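Long-range contacts in 2-hydroxyisocaproyl-CoA dehydratase activator (Clostridium difficile, PDB 4EHU), which activates (R)-2-hydroxyisocaproyl-CoA dehydratase in L-leucine fermentation by transferring one electron to it from a [4Fe-4S] cluster as ATP is hydrolysed: residues H83-N88 and A249-D254; V107-N112 and K202-Q207; V206-V211 and I230-I235. One frame throughout, in Å; residues are numbered along the deposited sequence.

Contact 1 (H83-N88 and A249-D254); sequences HARGVN and ALYAFD
R85 reaches from helix 79-90 across to helix 243-261 and ends in a two-pronged grip on D254. NH1 of R85 lies 2.7 Å from D254 OD2, approached from above the carboxylate plane, while R85 NH2 donates a straighter bond (165°) to D254 OD1 at 3.0 Å, on its syn side but well out of that plane. The grip is end-on, one nitrogen to each oxygen, with the guanidinium and carboxylate planes 19° apart. Around the R85 side chain the packing is tight: CB of L250 sits over the centre of one guanidinium face, and the Y251 ring offers its own face to R85, with CG of R85 4.3 Å from the ring centroid in a CH-pi contact and CZ at 4.9 Å in a cation-pi contact. The axes of the two segments cross nearly at right angles (92°), 9.8 Å apart, and R85 bridges these two helices of the actin-fold ATPase. CG anti to the backbone N and a bend at chi2 carry R85 between L250 and Y251. At G86 the contact is looser, with CA 4.4 Å from L250 CD1, whereas D254, R85 and Y251 remain partly exposed to solvent.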
ATOM      1  N   HIS A  83       5.019 -13.149  21.712  1.00 17.49           N
ATOM      2  CA  HIS A  83       5.876 -11.965  21.870  1.00 16.28           C
ATOM      3  C   HIS A  83       5.777 -11.394  23.277  1.00 16.07           C
ATOM      4  O   HIS A  83       6.774 -10.999  23.845  1.00 18.02           O
ATOM      5  CB  HIS A  83       5.537 -10.880  20.844  1.00 18.89           C
ATOM      6  CG  HIS A  83       6.148 -11.112  19.499  1.00 18.08           C
ATOM      7  ND1 HIS A  83       7.505 -11.062  19.279  1.00 16.81           N
ATOM      8  CD2 HIS A  83       5.577 -11.338  18.292  1.00 18.86           C
ATOM      9  CE1 HIS A  83       7.752 -11.275  17.998  1.00 20.16           C
ATOM     10  NE2 HIS A  83       6.597 -11.462  17.378  1.00 20.01           N
ATOM     11  N   ALA A  84       4.579 -11.350  23.851  1.00 18.38           N
ATOM     12  CA  ALA A  84       4.452 -10.835  25.211  1.00 17.71           C
ATOM     13  C   ALA A  84       5.244 -11.693  26.198  1.00 18.12           C
ATOM     14  O   ALA A  84       5.941 -11.150  27.059  1.00 18.94           O
ATOM     15  CB  ALA A  84       2.996 -10.761  25.630  1.00 17.98           C
ATOM     16  N   ARG A  85       5.154 -13.015  26.061  1.00 19.58           N
ATOM     17  CA  ARG A  85       5.849 -13.914  26.977  1.00 18.51           C
ATOM     18  C   ARG A  85       7.356 -13.746  26.839  1.00 17.39           C
ATOM     19  O   ARG A  85       8.086 -13.692  27.844  1.00 20.45           O
ATOM     20  CB  ARG A  85       5.430 -15.359  26.658  1.00 20.50           C
ATOM     21  CG  ARG A  85       6.095 -16.418  27.556  1.00 23.05           C
ATOM     22  CD  ARG A  85       5.654 -16.282  29.007  1.00 30.80           C
ATOM     23  NE  ARG A  85       6.345 -17.242  29.875  1.00 33.74           N
ATOM     24  CZ  ARG A  85       6.020 -18.524  29.968  1.00 31.29           C
ATOM     25  NH1 ARG A  85       5.008 -19.002  29.256  1.00 30.96           N
ATOM     26  NH2 ARG A  85       6.706 -19.334  30.782  1.00 31.61           N
ATOM     27  N   GLY A  86       7.823 -13.679  25.594  1.00 20.09           N
ATOM     28  CA  GLY A  86       9.239 -13.506  25.316  1.00 18.84           C
ATOM     29  C   GLY A  86       9.772 -12.183  25.863  1.00 18.26           C
ATOM     30  O   GLY A  86      10.804 -12.150  26.557  1.00 19.36           O
ATOM     31  N   VAL A  87       9.059 -11.101  25.590  1.00 17.62           N
ATOM     32  CA  VAL A  87       9.483  -9.795  26.075  1.00 17.42           C
ATOM     33  C   VAL A  87       9.477  -9.770  27.609  1.00 21.49           C
ATOM     34  O   VAL A  87      10.414  -9.284  28.218  1.00 19.46           O
ATOM     35  CB  VAL A  87       8.581  -8.682  25.522  1.00 20.03           C
ATOM     36  CG1 VAL A  87       8.849  -7.364  26.239  1.00 19.69           C
ATOM     37  CG2 VAL A  87       8.803  -8.546  24.031  1.00 21.15           C
ATOM     38  N   ASN A  88       8.416 -10.261  28.234  1.00 20.36           N
ATOM     39  CA  ASN A  88       8.343 -10.207  29.698  1.00 21.20           C
ATOM     40  C   ASN A  88       9.466 -11.008  30.376  1.00 21.60           C
ATOM     41  O   ASN A  88       9.860 -10.698  31.493  1.00 25.18           O
ATOM     42  CB  ASN A  88       6.997 -10.690  30.202  1.00 22.69           C
ATOM     43  CG  ASN A  88       5.895  -9.708  29.935  1.00 29.72           C
ATOM     44  OD1 ASN A  88       6.087  -8.494  30.051  1.00 28.05           O
ATOM     45  ND2 ASN A  88       4.717 -10.227  29.577  1.00 29.00           N
ATOM     46  N   ALA A 249       9.146 -20.897  23.009  1.00 22.60           N
ATOM     47  CA  ALA A 249       9.993 -21.860  23.729  1.00 23.96           C
ATOM     48  C   ALA A 249       9.612 -21.899  25.212  1.00 26.78           C
ATOM     49  O   ALA A 249       9.687 -22.933  25.855  1.00 25.43           O
ATOM     50  CB  ALA A 249      11.481 -21.512  23.552  1.00 22.24           C
ATOM     51  N   LEU A 250       9.179 -20.763  25.744  1.00 22.61           N
ATOM     52  CA  LEU A 250       8.783 -20.672  27.142  1.00 24.30           C
ATOM     53  C   LEU A 250       7.427 -21.342  27.360  1.00 26.71           C
ATOM     54  O   LEU A 250       7.221 -22.020  28.374  1.00 26.21           O
ATOM     55  CB  LEU A 250       8.729 -19.207  27.582  1.00 22.88           C
ATOM     56  CG  LEU A 250      10.099 -18.587  27.827  1.00 19.70           C
ATOM     57  CD1 LEU A 250      10.007 -17.048  27.755  1.00 20.90           C
ATOM     58  CD2 LEU A 250      10.634 -19.038  29.175  1.00 23.58           C
ATOM     59  N   TYR A 251       6.499 -21.169  26.424  1.00 22.46           N
ATOM     60  CA  TYR A 251       5.237 -21.897  26.514  1.00 23.29           C
ATOM     61  C   TYR A 251       5.508 -23.382  26.364  1.00 24.58           C
ATOM     62  O   TYR A 251       4.803 -24.195  26.937  1.00 26.17           O
ATOM     63  CB  TYR A 251       4.225 -21.455  25.463  1.00 24.05           C
ATOM     64  CG  TYR A 251       3.543 -20.174  25.839  1.00 24.48           C
ATOM     65  CD1 TYR A 251       2.809 -20.079  27.011  1.00 25.66           C
ATOM     66  CD2 TYR A 251       3.649 -19.047  25.034  1.00 25.28           C
ATOM     67  CE1 TYR A 251       2.213 -18.910  27.379  1.00 26.37           C
ATOM     68  CE2 TYR A 251       3.035 -17.890  25.377  1.00 24.95           C
ATOM     69  CZ  TYR A 251       2.323 -17.811  26.555  1.00 28.96           C
ATOM     70  OH  TYR A 251       1.713 -16.625  26.903  1.00 27.86           O
ATOM     71  N   ALA A 252       6.528 -23.731  25.592  1.00 23.55           N
ATOM     72  CA  ALA A 252       6.883 -25.143  25.415  1.00 28.09           C
ATOM     73  C   ALA A 252       7.404 -25.709  26.731  1.00 22.87           C
ATOM     74  O   ALA A 252       7.110 -26.854  27.088  1.00 26.77           O
ATOM     75  CB  ALA A 252       7.925 -25.284  24.310  1.00 26.63           C
ATOM     76  N   PHE A 253       8.200 -24.912  27.435  1.00 25.64           N
ATOM     77  CA  PHE A 253       8.674 -25.261  28.758  1.00 27.20           C
ATOM     78  C   PHE A 253       7.493 -25.436  29.708  1.00 26.23           C
ATOM     79  O   PHE A 253       7.475 -26.395  30.481  1.00 29.14           O
ATOM     80  CB  PHE A 253       9.644 -24.189  29.272  1.00 26.07           C
ATOM     81  CG  PHE A 253      10.062 -24.378  30.711  1.00 29.41           C
ATOM     82  CD1 PHE A 253      11.016 -25.331  31.060  1.00 31.34           C
ATOM     83  CD2 PHE A 253       9.519 -23.585  31.707  1.00 35.61           C
ATOM     84  CE1 PHE A 253      11.410 -25.491  32.369  1.00 34.80           C
ATOM     85  CE2 PHE A 253       9.907 -23.741  33.026  1.00 37.37           C
ATOM     86  CZ  PHE A 253      10.860 -24.693  33.357  1.00 36.18           C
ATOM     87  N   ASP A 254       6.499 -24.546  29.644  1.00 28.68           N
ATOM     88  CA  ASP A 254       5.319 -24.690  30.497  1.00 30.30           C
ATOM     89  C   ASP A 254       4.682 -26.043  30.261  1.00 31.80           C
ATOM     90  O   ASP A 254       4.274 -26.712  31.203  1.00 32.62           O
ATOM     91  CB  ASP A 254       4.249 -23.647  30.197  1.00 31.50           C
ATOM     92  CG  ASP A 254       4.638 -22.252  30.635  1.00 39.96           C
ATOM     93  OD1 ASP A 254       5.639 -22.089  31.364  1.00 29.77           O
ATOM     94  OD2 ASP A 254       3.913 -21.315  30.252  1.00 39.45           O
TER

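Contact 2 (V107-N112 and K202-Q207); sequences VLKLDN and KRIGVQ
I204, in the last turn of helix 182-204, lies against V107 and K109, two side chains on the same face of strand 105-110. Its two branches divide the work. CG1 is swung beside the backbone N (chi1 -82°) and the chain then runs on extended, which carries CD1 to V107, 3.6 Å from V107 CG1 and 3.3 Å from V107 O. The other branch, CG2, packs at 3.7 Å against K109 CB and also meets K109 CD. In both pairs the side chains run alongside each other, pointing opposite ways, making the contact lengthwise.

K109 begins extended, with chi1 (173°) and chi2 both near trans, and the straight first part of the chain lies along I204 CG2; bends at chi3 and chi4 then turn its amine toward the residues that follow the helix. There K109 NZ lies 2.9 Å from G205 O and 3.5 Å from I204 O, a setting of carbonyl oxygens that would favour a positive charge. G205 leaves the helix with positive phi, a conformation suited to glycine. Q207 crosses K109 at about a right angle: its extended side chain brings OE1 to 3.4 Å from K109 CE. A water adds a bridge, donating to L110 O and Q207 OE1, each at 2.7 Å, and ties the end of the strand to the segment after the helix. L120 of strand 116-122 also packs on I204, and L200 and V201 of the helix on V107. Buried aliphatic groups thus give way to a polar, partly exposed margin. This is helix-on-sheet packing of the actin-type ATPase fold, with helix 182-204 laid against the mixed five-stranded sheet that holds strand 105-110.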
ATOM      1  N   VAL A 107       0.632  -3.477  17.978  1.00 16.47           N
ATOM      2  CA  VAL A 107       0.882  -2.796  19.230  1.00 16.59           C
ATOM      3  C   VAL A 107       0.049  -3.416  20.331  1.00 18.24           C
ATOM      4  O   VAL A 107      -1.190  -3.479  20.247  1.00 19.55           O
ATOM      5  CB  VAL A 107       0.593  -1.291  19.136  1.00 18.58           C
ATOM      6  CG1 VAL A 107       0.878  -0.623  20.472  1.00 20.79           C
ATOM      7  CG2 VAL A 107       1.443  -0.671  18.037  1.00 22.65           C
ATOM      8  N   LEU A 108       0.745  -3.906  21.349  1.00 16.57           N
ATOM      9  CA  LEU A 108       0.124  -4.615  22.452  1.00 16.05           C
ATOM     10  C   LEU A 108       0.226  -3.763  23.685  1.00 17.57           C
ATOM     11  O   LEU A 108       1.323  -3.238  24.014  1.00 18.64           O
ATOM     12  CB  LEU A 108       0.874  -5.929  22.735  1.00 18.06           C
ATOM     13  CG  LEU A 108       0.724  -7.093  21.754  1.00 25.36           C
ATOM     14  CD1 LEU A 108       1.366  -6.794  20.409  1.00 23.44           C
ATOM     15  CD2 LEU A 108       1.362  -8.351  22.404  1.00 21.77           C
ATOM     16  N   LYS A 109      -0.880  -3.636  24.395  1.00 18.48           N
ATOM     17  CA  LYS A 109      -0.857  -3.043  25.715  1.00 19.76           C
ATOM     18  C   LYS A 109      -1.077  -4.162  26.712  1.00 21.79           C
ATOM     19  O   LYS A 109      -2.000  -4.958  26.568  1.00 21.45           O
ATOM     20  CB  LYS A 109      -1.943  -1.972  25.869  1.00 21.52           C
ATOM     21  CG  LYS A 109      -2.067  -1.445  27.282  1.00 23.29           C
ATOM     22  CD  LYS A 109      -3.069  -0.299  27.374  1.00 42.48           C
ATOM     23  CE  LYS A 109      -2.666   0.724  28.416  1.00 57.18           C
ATOM     24  NZ  LYS A 109      -1.982   1.898  27.803  1.00 53.66           N
ATOM     25  N   LEU A 110      -0.216  -4.242  27.717  1.00 19.00           N
ATOM     26  CA  LEU A 110      -0.291  -5.320  28.699  1.00 21.52           C
ATOM     27  C   LEU A 110      -0.664  -4.765  30.063  1.00 24.19           C
ATOM     28  O   LEU A 110      -0.333  -3.618  30.379  1.00 25.14           O
ATOM     29  CB  LEU A 110       1.072  -6.010  28.837  1.00 20.92           C
ATOM     30  CG  LEU A 110       1.703  -6.494  27.535  1.00 23.48           C
ATOM     31  CD1 LEU A 110       3.044  -7.188  27.829  1.00 26.14           C
ATOM     32  CD2 LEU A 110       0.753  -7.432  26.798  1.00 22.29           C
ATOM     33  N   ASP A 111      -1.323  -5.589  30.874  1.00 22.64           N
ATOM     34  CA  ASP A 111      -1.601  -5.230  32.263  1.00 31.31           C
ATOM     35  C   ASP A 111      -0.389  -5.573  33.117  1.00 27.08           C
ATOM     36  O   ASP A 111       0.648  -5.950  32.585  1.00 28.23           O
ATOM     37  CB  ASP A 111      -2.878  -5.900  32.803  1.00 29.46           C
ATOM     38  CG  ASP A 111      -2.790  -7.436  32.897  1.00 27.21           C
ATOM     39  OD1 ASP A 111      -1.709  -8.043  32.771  1.00 25.04           O
ATOM     40  OD2 ASP A 111      -3.846  -8.070  33.088  1.00 28.74           O
ATOM     41  N   ASN A 112      -0.532  -5.472  34.431  1.00 29.28           N
ATOM     42  CA  ASN A 112       0.604  -5.701  35.326  1.00 43.32           C
ATOM     43  C   ASN A 112       1.002  -7.171  35.396  1.00 40.82           C
ATOM     44  O   ASN A 112       2.024  -7.522  35.986  1.00 32.62           O
ATOM     45  CB  ASN A 112       0.301  -5.158  36.722  1.00 67.64           C
ATOM     46  CG  ASN A 112       0.236  -3.644  36.750  1.00 83.44           C
ATOM     47  OD1 ASN A 112       0.883  -2.973  35.947  1.00 79.56           O
ATOM     48  ND2 ASN A 112      -0.545  -3.095  37.672  1.00 95.77           N
ATOM     49  N   LYS A 202      -0.090   5.895  19.878  1.00 21.21           N
ATOM     50  CA  LYS A 202      -0.782   7.011  20.508  1.00 24.83           C
ATOM     51  C   LYS A 202      -2.271   6.708  20.721  1.00 27.66           C
ATOM     52  O   LYS A 202      -2.863   7.097  21.723  1.00 28.86           O
ATOM     53  CB  LYS A 202      -0.572   8.270  19.668  1.00 24.72           C
ATOM     54  CG  LYS A 202       0.903   8.722  19.693  1.00 27.28           C
ATOM     55  CD  LYS A 202       1.148   9.959  18.811  1.00 27.12           C
ATOM     56  CE  LYS A 202       2.609  10.396  18.872  1.00 34.04           C
ATOM     57  NZ  LYS A 202       2.934  11.592  18.041  1.00 36.49           N
ATOM     58  N   ARG A 203      -2.867   5.990  19.785  1.00 24.11           N
ATOM     59  CA  ARG A 203      -4.268   5.571  19.939  1.00 24.36           C
ATOM     60  C   ARG A 203      -4.460   4.665  21.159  1.00 28.70           C
ATOM     61  O   ARG A 203      -5.438   4.812  21.905  1.00 34.86           O
ATOM     62  CB  ARG A 203      -4.756   4.911  18.645  1.00 25.15           C
ATOM     63  CG  ARG A 203      -5.056   5.897  17.514  1.00 37.48           C
ATOM     64  CD  ARG A 203      -5.237   5.188  16.162  1.00 33.55           C
ATOM     65  NE  ARG A 203      -6.381   4.276  16.165  1.00 30.41           N
ATOM     66  CZ  ARG A 203      -6.592   3.324  15.257  1.00 43.53           C
ATOM     67  NH1 ARG A 203      -7.665   2.535  15.344  1.00 34.17           N
ATOM     68  NH2 ARG A 203      -5.732   3.153  14.263  1.00 38.92           N
ATOM     69  N   ILE A 204      -3.535   3.734  21.376  1.00 25.04           N
ATOM     70  CA  ILE A 204      -3.630   2.811  22.505  1.00 27.04           C
ATOM     71  C   ILE A 204      -3.231   3.485  23.807  1.00 34.36           C
ATOM     72  O   ILE A 204      -3.607   3.036  24.893  1.00 37.06           O
ATOM     73  CB  ILE A 204      -2.747   1.580  22.283  1.00 31.63           C
ATOM     74  CG1 ILE A 204      -3.475   0.576  21.396  1.00 49.99           C
ATOM     75  CG2 ILE A 204      -2.425   0.910  23.603  1.00 51.73           C
ATOM     76  CD1 ILE A 204      -2.685  -0.665  21.097  1.00 52.26           C
ATOM     77  N   GLY A 205      -2.453   4.560  23.700  1.00 28.38           N
ATOM     78  CA  GLY A 205      -1.946   5.236  24.879  1.00 29.78           C
ATOM     79  C   GLY A 205      -0.629   4.632  25.323  1.00 28.90           C
ATOM     80  O   GLY A 205      -0.582   3.499  25.803  1.00 34.97           O
ATOM     81  N   VAL A 206       0.455   5.389  25.174  1.00 26.38           N
ATOM     82  CA  VAL A 206       1.772   4.845  25.505  1.00 23.79           C
ATOM     83  C   VAL A 206       1.887   4.598  27.009  1.00 30.60           C
ATOM     84  O   VAL A 206       1.445   5.411  27.824  1.00 31.09           O
ATOM     85  CB  VAL A 206       2.912   5.763  25.002  1.00 39.42           C
ATOM     86  CG1 VAL A 206       2.943   7.047  25.788  1.00 48.56           C
ATOM     87  CG2 VAL A 206       4.253   5.035  25.080  1.00 37.99           C
ATOM     88  N   GLN A 207       2.446   3.452  27.386  1.00 26.34           N
ATOM     89  CA  GLN A 207       2.732   3.200  28.793  1.00 29.64           C
ATOM     90  C   GLN A 207       4.083   2.521  28.921  1.00 26.40           C
ATOM     91  O   GLN A 207       4.334   1.516  28.274  1.00 24.59           O
ATOM     92  CB  GLN A 207       1.643   2.339  29.434  1.00 41.93           C
ATOM     93  CG  GLN A 207       1.674   2.379  30.947  1.00 68.67           C
ATOM     94  CD  GLN A 207       0.482   1.693  31.569  1.00 82.84           C
ATOM     95  OE1 GLN A 207      -0.346   1.112  30.870  1.00 86.81           O
ATOM     96  NE2 GLN A 207       0.385   1.757  32.891  1.00 88.28           N
TER
HETATM   97  O   HOH W   1      -1.147  -1.333  31.547  1.00 40.90           O

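Contact 3 (V206-V211 and I230-I235); sequences VQRNVV and INTEII
The beta-alpha-beta unit of strand 210-213, helix 220-230 and strand 234-235 closes here, its two strands lying parallel at one margin of a mixed sheet in the actin-type fold. I235 N donates to V210 O at 2.8 Å in an almost straight bond (176°), and V211 pairs with I235. The CA atoms of I234 and V211 add CA-H...O contacts, to V210 O and to I235 O respectively. Helix 220-230 ends in a Schellman motif at N231, whose positive phi turns the chain toward the second strand.

Apolar tips gather around V210: its CG1 faces I230 CD1 tip to tip at 4.0 Å and also touches I234 CG1, while CG2 touches T232 CG2 where the two side chains cross at about a right angle. V206 reaches the same I230 methyl with CG2. The T232 hydroxyl, turned beside its own backbone N (chi1 -53°), is held within its segment by donating to I230 O, which leaves CG2 to touch V210 and R208 CG. N209, after a cis peptide bond, presents its amide to I235 CD1, and its ND2 bonds to P92 O. On the exposed side R208 NH2 makes a long salt bridge to E233 OE1, 3.7 Å away. Between the two segments a water accepts from V210 N at 2.8 Å and donates to E233 O at 2.7 Å.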
ATOM      1  N   VAL A 206       0.455   5.389  25.174  1.00 26.38           N
ATOM      2  CA  VAL A 206       1.772   4.845  25.505  1.00 23.79           C
ATOM      3  C   VAL A 206       1.887   4.598  27.009  1.00 30.60           C
ATOM      4  O   VAL A 206       1.445   5.411  27.824  1.00 31.09           O
ATOM      5  CB  VAL A 206       2.912   5.763  25.002  1.00 39.42           C
ATOM      6  CG1 VAL A 206       2.943   7.047  25.788  1.00 48.56           C
ATOM      7  CG2 VAL A 206       4.253   5.035  25.080  1.00 37.99           C
ATOM      8  N   GLN A 207       2.446   3.452  27.386  1.00 26.34           N
ATOM      9  CA  GLN A 207       2.732   3.200  28.793  1.00 29.64           C
ATOM     10  C   GLN A 207       4.083   2.521  28.921  1.00 26.40           C
ATOM     11  O   GLN A 207       4.334   1.516  28.274  1.00 24.59           O
ATOM     12  CB  GLN A 207       1.643   2.339  29.434  1.00 41.93           C
ATOM     13  CG  GLN A 207       1.674   2.379  30.947  1.00 68.67           C
ATOM     14  CD  GLN A 207       0.482   1.693  31.569  1.00 82.84           C
ATOM     15  OE1 GLN A 207      -0.346   1.112  30.870  1.00 86.81           O
ATOM     16  NE2 GLN A 207       0.385   1.757  32.891  1.00 88.28           N
ATOM     17  N   ARG A 208       4.958   3.075  29.752  1.00 25.37           N
ATOM     18  CA  ARG A 208       6.277   2.480  29.968  1.00 24.39           C
ATOM     19  C   ARG A 208       6.172   1.195  30.800  1.00 24.83           C
ATOM     20  O   ARG A 208       5.284   1.069  31.634  1.00 27.56           O
ATOM     21  CB  ARG A 208       7.191   3.478  30.674  1.00 26.89           C
ATOM     22  CG  ARG A 208       7.309   4.788  29.943  1.00 39.50           C
ATOM     23  CD  ARG A 208       8.278   5.726  30.642  1.00 51.36           C
ATOM     24  NE  ARG A 208       9.665   5.323  30.429  1.00 68.56           N
ATOM     25  CZ  ARG A 208      10.715   5.972  30.924  1.00 76.45           C
ATOM     26  NH1 ARG A 208      10.534   7.052  31.669  1.00 79.19           N
ATOM     27  NH2 ARG A 208      11.945   5.540  30.677  1.00 75.32           N
ATOM     28  N   ASN A 209       7.084   0.249  30.589  1.00 23.01           N
ATOM     29  CA  ASN A 209       8.164   0.381  29.624  1.00 23.77           C
ATOM     30  C   ASN A 209       7.657   0.041  28.236  1.00 21.29           C
ATOM     31  O   ASN A 209       6.813  -0.847  28.082  1.00 20.67           O
ATOM     32  CB  ASN A 209       9.301  -0.577  29.956  1.00 21.12           C
ATOM     33  CG  ASN A 209      10.104  -0.135  31.171  1.00 24.05           C
ATOM     34  OD1 ASN A 209      10.355   1.053  31.353  1.00 28.46           O
ATOM     35  ND2 ASN A 209      10.514  -1.089  31.994  1.00 26.53           N
ATOM     36  N   VAL A 210       8.178   0.753  27.239  1.00 19.87           N
ATOM     37  CA  VAL A 210       7.825   0.527  25.843  1.00 17.97           C
ATOM     38  C   VAL A 210       8.944  -0.280  25.231  1.00 20.02           C
ATOM     39  O   VAL A 210      10.117   0.111  25.311  1.00 20.89           O
ATOM     40  CB  VAL A 210       7.672   1.857  25.082  1.00 18.92           C
ATOM     41  CG1 VAL A 210       7.317   1.609  23.628  1.00 17.31           C
ATOM     42  CG2 VAL A 210       6.634   2.732  25.767  1.00 19.02           C
ATOM     43  N   VAL A 211       8.597  -1.413  24.637  1.00 16.24           N
ATOM     44  CA  VAL A 211       9.589  -2.290  24.054  1.00 17.40           C
ATOM     45  C   VAL A 211       9.289  -2.509  22.588  1.00 16.74           C
ATOM     46  O   VAL A 211       8.149  -2.779  22.226  1.00 17.90           O
ATOM     47  CB  VAL A 211       9.595  -3.661  24.763  1.00 17.28           C
ATOM     48  CG1 VAL A 211      10.551  -4.636  24.050  1.00 20.54           C
ATOM     49  CG2 VAL A 211       9.970  -3.480  26.261  1.00 17.81           C
ATOM     50  N   ILE A 230       6.924   9.063  19.479  1.00 18.45           N
ATOM     51  CA  ILE A 230       6.077   8.825  20.651  1.00 19.56           C
ATOM     52  C   ILE A 230       6.555   9.563  21.876  1.00 21.42           C
ATOM     53  O   ILE A 230       5.928   9.485  22.937  1.00 23.63           O
ATOM     54  CB  ILE A 230       5.894   7.315  20.962  1.00 19.89           C
ATOM     55  CG1 ILE A 230       7.190   6.715  21.516  1.00 17.90           C
ATOM     56  CG2 ILE A 230       5.412   6.598  19.712  1.00 19.52           C
ATOM     57  CD1 ILE A 230       7.009   5.208  21.958  1.00 20.94           C
ATOM     58  N   ASN A 231       7.657  10.296  21.740  1.00 21.32           N
ATOM     59  CA  ASN A 231       8.182  11.110  22.839  1.00 22.82           C
ATOM     60  C   ASN A 231       8.395  10.276  24.108  1.00 22.90           C
ATOM     61  O   ASN A 231       8.119  10.729  25.217  1.00 26.93           O
ATOM     62  CB  ASN A 231       7.219  12.270  23.138  1.00 24.22           C
ATOM     63  CG  ASN A 231       7.840  13.338  24.041  1.00 40.54           C
ATOM     64  OD1 ASN A 231       9.056  13.553  24.034  1.00 38.03           O
ATOM     65  ND2 ASN A 231       7.001  14.011  24.823  1.00 40.53           N
ATOM     66  N   THR A 232       8.884   9.052  23.935  1.00 20.68           N
ATOM     67  CA  THR A 232       9.098   8.123  25.047  1.00 22.22           C
ATOM     68  C   THR A 232      10.331   7.290  24.739  1.00 20.95           C
ATOM     69  O   THR A 232      10.566   6.963  23.566  1.00 21.22           O
ATOM     70  CB  THR A 232       7.880   7.178  25.194  1.00 26.39           C
ATOM     71  OG1 THR A 232       6.683   7.960  25.281  1.00 30.22           O
ATOM     72  CG2 THR A 232       8.004   6.301  26.408  1.00 26.77           C
ATOM     73  N   GLU A 233      11.107   6.952  25.769  1.00 23.72           N
ATOM     74  CA  GLU A 233      12.223   6.016  25.608  1.00 22.81           C
ATOM     75  C   GLU A 233      11.681   4.661  25.177  1.00 20.91           C
ATOM     76  O   GLU A 233      10.621   4.239  25.635  1.00 23.97           O
ATOM     77  CB  GLU A 233      13.003   5.837  26.913  1.00 27.33           C
ATOM     78  CG  GLU A 233      13.745   7.087  27.358  1.00 63.63           C
ATOM     79  CD  GLU A 233      14.954   6.771  28.217  1.00 76.94           C
ATOM     80  OE1 GLU A 233      15.086   5.610  28.659  1.00 80.49           O
ATOM     81  OE2 GLU A 233      15.778   7.680  28.442  1.00 82.33           O
ATOM     82  N   ILE A 234      12.408   4.000  24.285  1.00 19.07           N
ATOM     83  CA  ILE A 234      12.056   2.656  23.850  1.00 19.65           C
ATOM     84  C   ILE A 234      13.189   1.701  24.147  1.00 18.03           C
ATOM     85  O   ILE A 234      14.363   1.993  23.860  1.00 22.64           O
ATOM     86  CB  ILE A 234      11.763   2.633  22.343  1.00 18.10           C
ATOM     87  CG1 ILE A 234      10.550   3.500  22.059  1.00 17.19           C
ATOM     88  CG2 ILE A 234      11.506   1.184  21.872  1.00 19.74           C
ATOM     89  CD1 ILE A 234      10.163   3.540  20.578  1.00 18.74           C
ATOM     90  N   ILE A 235      12.851   0.564  24.738  1.00 16.54           N
ATOM     91  CA  ILE A 235      13.825  -0.462  25.042  1.00 18.08           C
ATOM     92  C   ILE A 235      13.773  -1.487  23.928  1.00 19.08           C
ATOM     93  O   ILE A 235      12.689  -1.861  23.476  1.00 18.30           O
ATOM     94  CB  ILE A 235      13.513  -1.147  26.383  1.00 20.53           C
ATOM     95  CG1 ILE A 235      13.582  -0.124  27.521  1.00 23.21           C
ATOM     96  CG2 ILE A 235      14.482  -2.308  26.632  1.00 24.19           C
ATOM     97  CD1 ILE A 235      13.046  -0.657  28.852  1.00 26.69           C
TER
HETATM   98  O   HOH W   2       9.864   2.933  27.915  1.00 23.24           O

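Overall arrangement
Contacts 2 and 3 lie close together, with centres about 9 Å apart, share V206 and Q207, and both reach the mixed sheet containing strands 105-110, 210-213 and 234-235. Contact 2 sets helix 182-204 on that sheet; the chain then enters strand 210-213, and contact 3 pairs it with the edge strand 234-235. Contact 1, about 19 and 21 Å away from these between centres, joins helices 79-90 and 243-261 and closes a loop in which the other two are nested. Helix 79-90 links it to both: A84 and N88 touch L110, and V87 touches V211. One contact crosses two helices, one lays a helix on the sheet, one pairs two of its strands, all within the nucleotide-binding actin-type fold.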